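Local coordinates for protein S100-A5 (Homo sapiens, PDB 6WN7) that binds calcium, zinc and copper as a homodimer of the S100 family, with calcium and copper competing for the same sites in its paired EF-hands, at residues L30-K35 / Q68-K73. The protein carries 2 engineered substitutions. Residues are numbered along the deposited sequence; the frame is centred on the assembly and turned at random.
Sequences LTLSRK and QEIDFK. With CA (calcium ion), chain K; CA (calcium ion), chain L.
Thr31 lays its CB over the CB of Glu69, 3.6 Å away, where the two calcium loops of an S100 EF-hand pair run side by side. The join is a single antiparallel bridge, its hydrogen-bonded pair being Leu32 and Ile70: Leu32 N gives a nearly straight bond (176°) to Ile70 O, and Ile70 N returns one to Leu32 O. Each loop also hands a neighbouring carbonyl to its metal, Thr31 O in one and Glu69 O in the other, which is consistent with coupling between the two sites. The side chains of Leu32 and Ile70 share a face, CB to CB 4.0 Å, and both reach Tyr75 of helix 72-93. Opposite them, the Glu69 chain folds back at chi2 (-82°), and its OE2 accepts a hydrogen bond from Thr31 OG1 at 2.8 Å, met from above the carboxylate plane. Replacing Thr31 with a valine would probably cost the Glu69 carboxylate its cross-loop donor and leave the group less fixed in rotation. Thr31 CG2, meanwhile, packs on Asp71 CB at 3.8 Å. Water extends the link beyond the bridge, joining Leu30 O to Phe72 N and Gln68 O to Arg34 N. Another water, bound to the calcium held by Thr31 O, donates to Glu69 OE2 at 2.5 Å.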
# COMPACT_ATOMS: atom_id res chain seq x y z
N LEU B 30 9.35 -3.91 -15.74
CA LEU B 30 9.12 -4.20 -14.33
C LEU B 30 9.55 -3.06 -13.42
O LEU B 30 9.47 -3.20 -12.19
CB LEU B 30 9.89 -5.46 -13.92
CG LEU B 30 9.61 -6.75 -14.67
CD1 LEU B 30 10.46 -7.90 -14.19
CD2 LEU B 30 8.15 -7.11 -14.55
N THR B 31 10.03 -1.95 -13.97
CA THR B 31 10.49 -0.83 -13.17
C THR B 31 10.00 0.46 -13.81
O THR B 31 9.80 0.53 -15.02
CB THR B 31 12.03 -0.79 -13.02
OG1 THR B 31 12.65 -0.84 -14.30
CG2 THR B 31 12.54 -1.95 -12.20
N LEU B 32 9.82 1.48 -12.97
CA LEU B 32 9.43 2.81 -13.41
C LEU B 32 10.68 3.67 -13.62
O LEU B 32 11.45 3.88 -12.69
CB LEU B 32 8.58 3.50 -12.36
CG LEU B 32 7.23 2.90 -12.00
CD1 LEU B 32 6.83 3.36 -10.65
CD2 LEU B 32 6.21 3.31 -12.99
N SER B 33 10.84 4.19 -14.81
CA SER B 33 11.81 5.24 -15.02
C SER B 33 11.34 6.52 -14.34
O SER B 33 10.23 6.61 -13.80
CB SER B 33 12.00 5.44 -16.53
OG SER B 33 10.81 5.91 -17.15
N ARG B 34 12.20 7.54 -14.35
CA ARG B 34 11.76 8.83 -13.85
C ARG B 34 10.58 9.35 -14.67
O ARG B 34 9.63 9.88 -14.11
CB ARG B 34 12.92 9.82 -13.86
CG ARG B 34 12.63 11.09 -13.05
CD ARG B 34 13.72 12.15 -13.23
NE ARG B 34 13.31 13.49 -12.82
CZ ARG B 34 12.59 14.33 -13.56
NH1 ARG B 34 12.27 15.53 -13.08
NH2 ARG B 34 12.17 13.98 -14.77
N LYS B 35 10.61 9.18 -16.00
CA LYS B 35 9.47 9.56 -16.82
C LYS B 35 8.20 8.82 -16.40
O LYS B 35 7.12 9.40 -16.27
CB LYS B 35 9.74 9.21 -18.28
N GLN B 68 18.36 4.22 -11.18
CA GLN B 68 17.49 5.20 -11.82
C GLN B 68 16.16 4.60 -12.26
O GLN B 68 15.48 5.14 -13.14
CB GLN B 68 18.20 5.94 -12.96
CG GLN B 68 19.16 7.04 -12.48
CD GLN B 68 20.33 6.49 -11.67
OE1 GLN B 68 21.16 5.74 -12.19
NE2 GLN B 68 20.40 6.86 -10.41
N GLU B 69 15.78 3.51 -11.63
CA GLU B 69 14.51 2.86 -11.87
C GLU B 69 13.89 2.59 -10.51
O GLU B 69 14.60 2.33 -9.54
CB GLU B 69 14.70 1.53 -12.57
CG GLU B 69 15.43 1.61 -13.88
CD GLU B 69 14.54 2.01 -15.04
OE1 GLU B 69 15.08 2.51 -16.04
OE2 GLU B 69 13.31 1.82 -14.95
N ILE B 70 12.57 2.65 -10.46
CA ILE B 70 11.79 2.37 -9.25
C ILE B 70 11.11 1.03 -9.44
O ILE B 70 10.18 0.92 -10.23
CB ILE B 70 10.75 3.47 -8.99
CG1 ILE B 70 11.42 4.83 -8.97
CG2 ILE B 70 10.00 3.22 -7.69
CD1 ILE B 70 12.61 4.91 -8.06
N ASP B 71 11.55 0.02 -8.70
CA ASP B 71 10.94 -1.30 -8.76
C ASP B 71 9.76 -1.37 -7.80
O ASP B 71 9.48 -0.43 -7.06
CB ASP B 71 11.98 -2.40 -8.50
CG ASP B 71 12.56 -2.38 -7.09
OD1 ASP B 71 12.08 -1.62 -6.24
OD2 ASP B 71 13.50 -3.18 -6.83
N PHE B 72 9.03 -2.48 -7.83
CA PHE B 72 7.81 -2.50 -7.04
C PHE B 72 8.09 -2.33 -5.55
O PHE B 72 7.30 -1.74 -4.83
CB PHE B 72 7.01 -3.77 -7.30
CG PHE B 72 5.68 -3.78 -6.63
CD1 PHE B 72 4.62 -3.10 -7.18
CD2 PHE B 72 5.48 -4.45 -5.45
CE1 PHE B 72 3.41 -3.09 -6.56
CE2 PHE B 72 4.26 -4.44 -4.83
CZ PHE B 72 3.23 -3.75 -5.38
N LYS B 73 9.22 -2.83 -5.07
CA LYS B 73 9.51 -2.70 -3.65
C LYS B 73 9.79 -1.26 -3.26
O LYS B 73 9.29 -0.77 -2.25
CB LYS B 73 10.71 -3.56 -3.29
CG LYS B 73 11.25 -3.30 -1.92
CD LYS B 73 12.19 -4.41 -1.50
CE LYS B 73 12.88 -4.04 -0.22
NZ LYS B 73 14.03 -4.95 0.08
CA CA K . 9.74 0.89 -17.38
CA CA L . 15.93 1.17 -8.12
O HOH W 1 9.60 -4.50 -9.81
O HOH W 2 15.04 7.13 -14.81
O HOH W 3 11.90 1.71 -17.00
O HOH W 4 15.59 -0.95 -8.94